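Local coordinates for protein C-type lectin domain family 4 member F (Mus musculus, PDB 6JJJ) that serves as a Kupffer cell C-type lectin receptor with affinity for galactose and fucose, and could take part in endocytosis, at residues 31-45 and 67-81. Numbering follows the deposited sequence.
Sequences FNGNFYYFSRDKKPW and EQAFLVQTTSSGDHW
Phe31 and Phe70 lie face on face in an offset stack, their centroids 4.4 Å apart and their planes only 11° from parallel. With CG anti to the backbone N in both, the two side chains run past each other in opposite senses, which sets each CB over the partner's ring: Phe31 CB stands 3.7 Å from the Phe70 centroid, and Phe70 CB does the same in return. Phe70 also turns an edge to the face of Tyr36, with Phe70 CE2 3.6 Å from Tyr36 CD1. At the far end of that tyrosine, OH donates to Glu67 OE2, a modelled separation too short to be taken literally at 2.8 Å resolution. The carboxylate stands almost perpendicular to the ring; OE2 also pairs with Lys149 and OE1 accepts from Thr63 N, which together would limit its rotation. Phe38 completes the aromatic cluster, Thr74 CG2 sitting centrally over one of its faces and Leu71 CD1 touching Phe38 CE2 at 3.7 Å. This is the C-type lectin fold, in which helix 65-75 packs against the antiparallel sheet containing strand 34-38, the short axes 10.7 Å apart and crossing at -27°; Val147 of the neighbouring strand meets both Phe38 and Leu71. Beyond the cluster the chains part and the packing thins: His80 CD2 comes no nearer than 4.1 Å to Phe38 CD2, and Lys43 directs its amine away from 67-81. Contact resumes where Trp45 presents CD1 to the face of Trp81, 3.4 Å from Trp81 CE3, in an edge-to-face pair, while Trp81 NE1 makes a weak, bent bond to Lys43 O (130°). Phe70 is covered by Arg40 of a neighbouring subunit, whose NH1 bonds Gln73 OE1 at the partly exposed margin.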
# COMPACT_ATOMS: atom_id res chain seq x y z
N PHE A 31 1.07 5.40 11.06
CA PHE A 31 0.95 5.19 12.50
C PHE A 31 0.30 6.42 13.11
O PHE A 31 0.85 7.53 13.02
CB PHE A 31 2.31 4.92 13.13
CG PHE A 31 2.28 4.87 14.63
CD1 PHE A 31 1.96 3.69 15.29
CD2 PHE A 31 2.55 6.00 15.39
CE1 PHE A 31 1.92 3.64 16.67
CE2 PHE A 31 2.51 5.95 16.77
CZ PHE A 31 2.19 4.77 17.41
N ASN A 32 -0.87 6.23 13.72
CA ASN A 32 -1.55 7.24 14.53
C ASN A 32 -1.48 8.64 13.92
O ASN A 32 -0.95 9.59 14.50
CB ASN A 32 -0.98 7.24 15.96
CG ASN A 32 -1.65 6.22 16.86
OD1 ASN A 32 -2.79 5.83 16.63
ND2 ASN A 32 -0.95 5.79 17.90
N GLY A 33 -2.03 8.74 12.71
CA GLY A 33 -2.26 10.00 12.05
C GLY A 33 -1.18 10.43 11.07
O GLY A 33 -1.49 11.12 10.09
N ASN A 34 0.07 10.04 11.31
CA ASN A 34 1.18 10.45 10.47
C ASN A 34 1.73 9.26 9.68
O ASN A 34 1.50 8.10 10.02
CB ASN A 34 2.29 11.09 11.31
CG ASN A 34 1.81 12.31 12.08
OD1 ASN A 34 1.62 13.39 11.51
ND2 ASN A 34 1.59 12.15 13.38
N PHE A 35 2.47 9.59 8.63
CA PHE A 35 3.21 8.60 7.85
C PHE A 35 4.70 8.71 8.17
O PHE A 35 5.24 9.81 8.29
CB PHE A 35 2.98 8.80 6.35
CG PHE A 35 1.67 8.25 5.86
CD1 PHE A 35 1.55 6.90 5.54
CD2 PHE A 35 0.57 9.07 5.71
CE1 PHE A 35 0.34 6.39 5.09
CE2 PHE A 35 -0.64 8.57 5.26
CZ PHE A 35 -0.75 7.23 4.95
N TYR A 36 5.34 7.56 8.32
CA TYR A 36 6.75 7.48 8.67
C TYR A 36 7.51 6.75 7.57
O TYR A 36 7.01 5.78 7.00
CB TYR A 36 6.95 6.77 10.00
CG TYR A 36 6.30 7.46 11.17
CD1 TYR A 36 4.94 7.34 11.41
CD2 TYR A 36 7.05 8.22 12.06
CE1 TYR A 36 4.34 7.97 12.48
CE2 TYR A 36 6.46 8.85 13.13
CZ TYR A 36 5.11 8.72 13.34
OH TYR A 36 4.54 9.35 14.42
N TYR A 37 8.72 7.23 7.28
CA TYR A 37 9.60 6.61 6.30
C TYR A 37 10.92 6.24 6.96
O TYR A 37 11.63 7.12 7.46
CB TYR A 37 9.84 7.54 5.11
CG TYR A 37 10.83 7.01 4.10
CD1 TYR A 37 10.42 6.20 3.06
CD2 TYR A 37 12.18 7.33 4.20
CE1 TYR A 37 11.34 5.71 2.14
CE2 TYR A 37 13.09 6.85 3.29
CZ TYR A 37 12.67 6.04 2.26
OH TYR A 37 13.59 5.56 1.35
N PHE A 38 11.25 4.96 6.95
CA PHE A 38 12.51 4.46 7.49
C PHE A 38 13.47 4.25 6.33
O PHE A 38 13.21 3.44 5.43
CB PHE A 38 12.29 3.18 8.29
CG PHE A 38 11.39 3.36 9.47
CD1 PHE A 38 10.01 3.36 9.31
CD2 PHE A 38 11.90 3.57 10.74
CE1 PHE A 38 9.17 3.55 10.38
CE2 PHE A 38 11.06 3.75 11.82
CZ PHE A 38 9.70 3.74 11.65
N SER A 39 14.58 5.00 6.33
CA SER A 39 15.42 5.08 5.15
C SER A 39 16.16 3.76 4.92
O SER A 39 16.37 2.95 5.83
CB SER A 39 16.43 6.22 5.29
OG SER A 39 17.36 5.97 6.32
N ARG A 40 16.52 3.54 3.65
CA ARG A 40 17.34 2.40 3.26
C ARG A 40 18.80 2.76 3.07
O ARG A 40 19.66 1.87 3.11
CB ARG A 40 16.78 1.77 1.97
CG ARG A 40 16.82 2.67 0.75
CD ARG A 40 16.06 2.06 -0.42
NE ARG A 40 14.80 2.75 -0.69
CZ ARG A 40 14.68 3.80 -1.49
NH1 ARG A 40 15.74 4.29 -2.11
NH2 ARG A 40 13.49 4.37 -1.68
N ASP A 41 19.11 4.04 2.88
CA ASP A 41 20.47 4.55 2.81
C ASP A 41 20.84 5.18 4.15
O ASP A 41 20.00 5.34 5.04
CB ASP A 41 20.59 5.56 1.66
CG ASP A 41 22.03 5.84 1.26
OD1 ASP A 41 22.95 5.15 1.77
OD2 ASP A 41 22.24 6.74 0.43
N LYS A 42 22.11 5.54 4.29
CA LYS A 42 22.61 6.22 5.48
C LYS A 42 23.29 7.52 5.06
O LYS A 42 24.12 7.52 4.15
CB LYS A 42 23.59 5.33 6.25
CG LYS A 42 24.85 4.98 5.48
CD LYS A 42 25.79 4.09 6.30
CE LYS A 42 25.17 2.72 6.59
NZ LYS A 42 24.43 2.68 7.87
N LYS A 43 22.93 8.61 5.72
CA LYS A 43 23.43 9.93 5.35
C LYS A 43 23.60 10.76 6.60
O LYS A 43 23.08 10.40 7.68
CB LYS A 43 22.48 10.63 4.37
CG LYS A 43 22.24 9.87 3.07
CD LYS A 43 21.24 10.61 2.19
CE LYS A 43 20.92 9.82 0.92
NZ LYS A 43 19.94 10.54 0.06
N PRO A 44 24.33 11.89 6.52
CA PRO A 44 24.45 12.78 7.68
C PRO A 44 23.12 13.38 8.11
O PRO A 44 22.10 13.17 7.45
CB PRO A 44 25.41 13.88 7.18
CG PRO A 44 26.17 13.25 6.07
CD PRO A 44 25.22 12.28 5.41
N TRP A 45 23.13 14.13 9.22
CA TRP A 45 21.89 14.64 9.78
C TRP A 45 21.23 15.66 8.85
O TRP A 45 20.03 15.57 8.58
CB TRP A 45 22.14 15.25 11.15
CG TRP A 45 20.88 15.53 11.90
CD1 TRP A 45 20.24 14.71 12.78
CD2 TRP A 45 20.09 16.73 11.82
NE1 TRP A 45 19.11 15.33 13.26
CE2 TRP A 45 18.99 16.56 12.68
CE3 TRP A 45 20.21 17.92 11.09
CZ2 TRP A 45 18.02 17.54 12.85
CZ3 TRP A 45 19.24 18.89 11.26
CH2 TRP A 45 18.16 18.70 12.13
N GLU A 67 4.34 6.53 20.65
CA GLU A 67 4.95 6.83 19.36
C GLU A 67 6.39 6.33 19.31
O GLU A 67 6.81 5.70 18.33
CB GLU A 67 4.90 8.33 19.09
CG GLU A 67 5.61 8.74 17.81
CD GLU A 67 5.30 10.17 17.41
OE1 GLU A 67 4.78 10.93 18.25
OE2 GLU A 67 5.58 10.53 16.24
N GLN A 68 7.17 6.60 20.37
CA GLN A 68 8.55 6.14 20.40
C GLN A 68 8.63 4.62 20.28
O GLN A 68 9.54 4.09 19.64
CB GLN A 68 9.25 6.61 21.68
CG GLN A 68 10.67 6.06 21.82
CD GLN A 68 11.65 7.06 22.41
OE1 GLN A 68 11.30 8.21 22.70
NE2 GLN A 68 12.89 6.63 22.58
N ALA A 69 7.68 3.91 20.90
CA ALA A 69 7.67 2.46 20.78
C ALA A 69 7.58 2.05 19.32
O ALA A 69 8.36 1.21 18.85
CB ALA A 69 6.50 1.87 21.58
N PHE A 70 6.66 2.66 18.57
CA PHE A 70 6.54 2.37 17.15
C PHE A 70 7.90 2.47 16.46
O PHE A 70 8.32 1.56 15.74
CB PHE A 70 5.54 3.32 16.50
CG PHE A 70 5.52 3.25 15.01
CD1 PHE A 70 5.02 2.13 14.37
CD2 PHE A 70 6.02 4.29 14.25
CE1 PHE A 70 5.01 2.06 12.99
CE2 PHE A 70 6.02 4.22 12.88
CZ PHE A 70 5.51 3.11 12.24
N LEU A 71 8.60 3.58 16.69
CA LEU A 71 9.95 3.73 16.14
C LEU A 71 10.84 2.59 16.60
O LEU A 71 11.43 1.88 15.77
CB LEU A 71 10.54 5.08 16.56
CG LEU A 71 10.08 6.35 15.85
CD1 LEU A 71 10.42 6.31 14.36
CD2 LEU A 71 8.59 6.59 16.06
N VAL A 72 10.96 2.40 17.91
CA VAL A 72 11.93 1.46 18.46
C VAL A 72 11.77 0.08 17.82
O VAL A 72 12.76 -0.53 17.40
CB VAL A 72 11.80 1.39 20.00
CG1 VAL A 72 12.58 0.21 20.55
CG2 VAL A 72 12.28 2.69 20.63
N GLN A 73 10.54 -0.43 17.76
CA GLN A 73 10.37 -1.78 17.22
C GLN A 73 10.58 -1.84 15.71
O GLN A 73 10.85 -2.92 15.17
CB GLN A 73 8.98 -2.35 17.53
CG GLN A 73 8.12 -1.53 18.46
CD GLN A 73 6.96 -2.32 19.02
OE1 GLN A 73 5.81 -2.16 18.60
NE2 GLN A 73 7.25 -3.19 19.99
N THR A 74 10.45 -0.71 15.02
CA THR A 74 10.84 -0.63 13.61
C THR A 74 12.32 -0.32 13.45
O THR A 74 12.90 -0.63 12.40
CB THR A 74 10.02 0.44 12.88
OG1 THR A 74 8.63 0.24 13.15
CG2 THR A 74 10.26 0.36 11.38
N THR A 75 12.95 0.28 14.46
CA THR A 75 14.37 0.58 14.44
C THR A 75 15.16 -0.20 15.49
O THR A 75 16.34 0.09 15.70
CB THR A 75 14.59 2.08 14.67
OG1 THR A 75 15.99 2.40 14.53
CG2 THR A 75 14.14 2.50 16.06
N SER A 76 14.53 -1.17 16.15
CA SER A 76 15.27 -2.03 17.07
C SER A 76 16.46 -2.64 16.34
O SER A 76 16.33 -3.11 15.21
CB SER A 76 14.36 -3.13 17.62
OG SER A 76 14.96 -3.74 18.75
N SER A 77 17.62 -2.62 16.99
CA SER A 77 18.88 -3.03 16.36
C SER A 77 19.26 -2.08 15.23
O SER A 77 19.71 -2.50 14.17
CB SER A 77 18.80 -4.47 15.85
OG SER A 77 18.56 -5.38 16.91
N GLY A 78 19.07 -0.78 15.46
CA GLY A 78 19.41 0.22 14.46
C GLY A 78 19.37 1.64 15.00
O GLY A 78 18.41 2.03 15.66
N ASP A 79 20.42 2.41 14.71
CA ASP A 79 20.49 3.81 15.11
C ASP A 79 19.96 4.68 13.98
O ASP A 79 20.51 4.66 12.87
CB ASP A 79 21.92 4.20 15.48
CG ASP A 79 22.57 3.21 16.43
OD1 ASP A 79 22.10 2.06 16.51
OD2 ASP A 79 23.55 3.59 17.11
N HIS A 80 18.91 5.45 14.25
CA HIS A 80 18.23 6.26 13.25
C HIS A 80 18.21 7.71 13.71
O HIS A 80 17.75 8.01 14.81
CB HIS A 80 16.78 5.81 13.02
CG HIS A 80 16.62 4.71 12.02
ND1 HIS A 80 17.30 4.67 10.83
CD2 HIS A 80 15.80 3.63 12.02
CE1 HIS A 80 16.93 3.60 10.15
NE2 HIS A 80 16.03 2.95 10.85
N TRP A 81 18.67 8.61 12.84
CA TRP A 81 18.55 10.04 13.13
C TRP A 81 17.12 10.43 13.45
O TRP A 81 16.18 9.74 13.03
CB TRP A 81 19.01 10.88 11.93
CG TRP A 81 20.48 11.02 11.76
CD1 TRP A 81 21.18 10.81 10.61
CD2 TRP A 81 21.42 11.42 12.75
NE1 TRP A 81 22.51 11.06 10.83
CE2 TRP A 81 22.69 11.43 12.14
CE3 TRP A 81 21.33 11.76 14.11
CZ2 TRP A 81 23.85 11.77 12.83
CZ3 TRP A 81 22.48 12.10 14.79
CH2 TRP A 81 23.72 12.11 14.15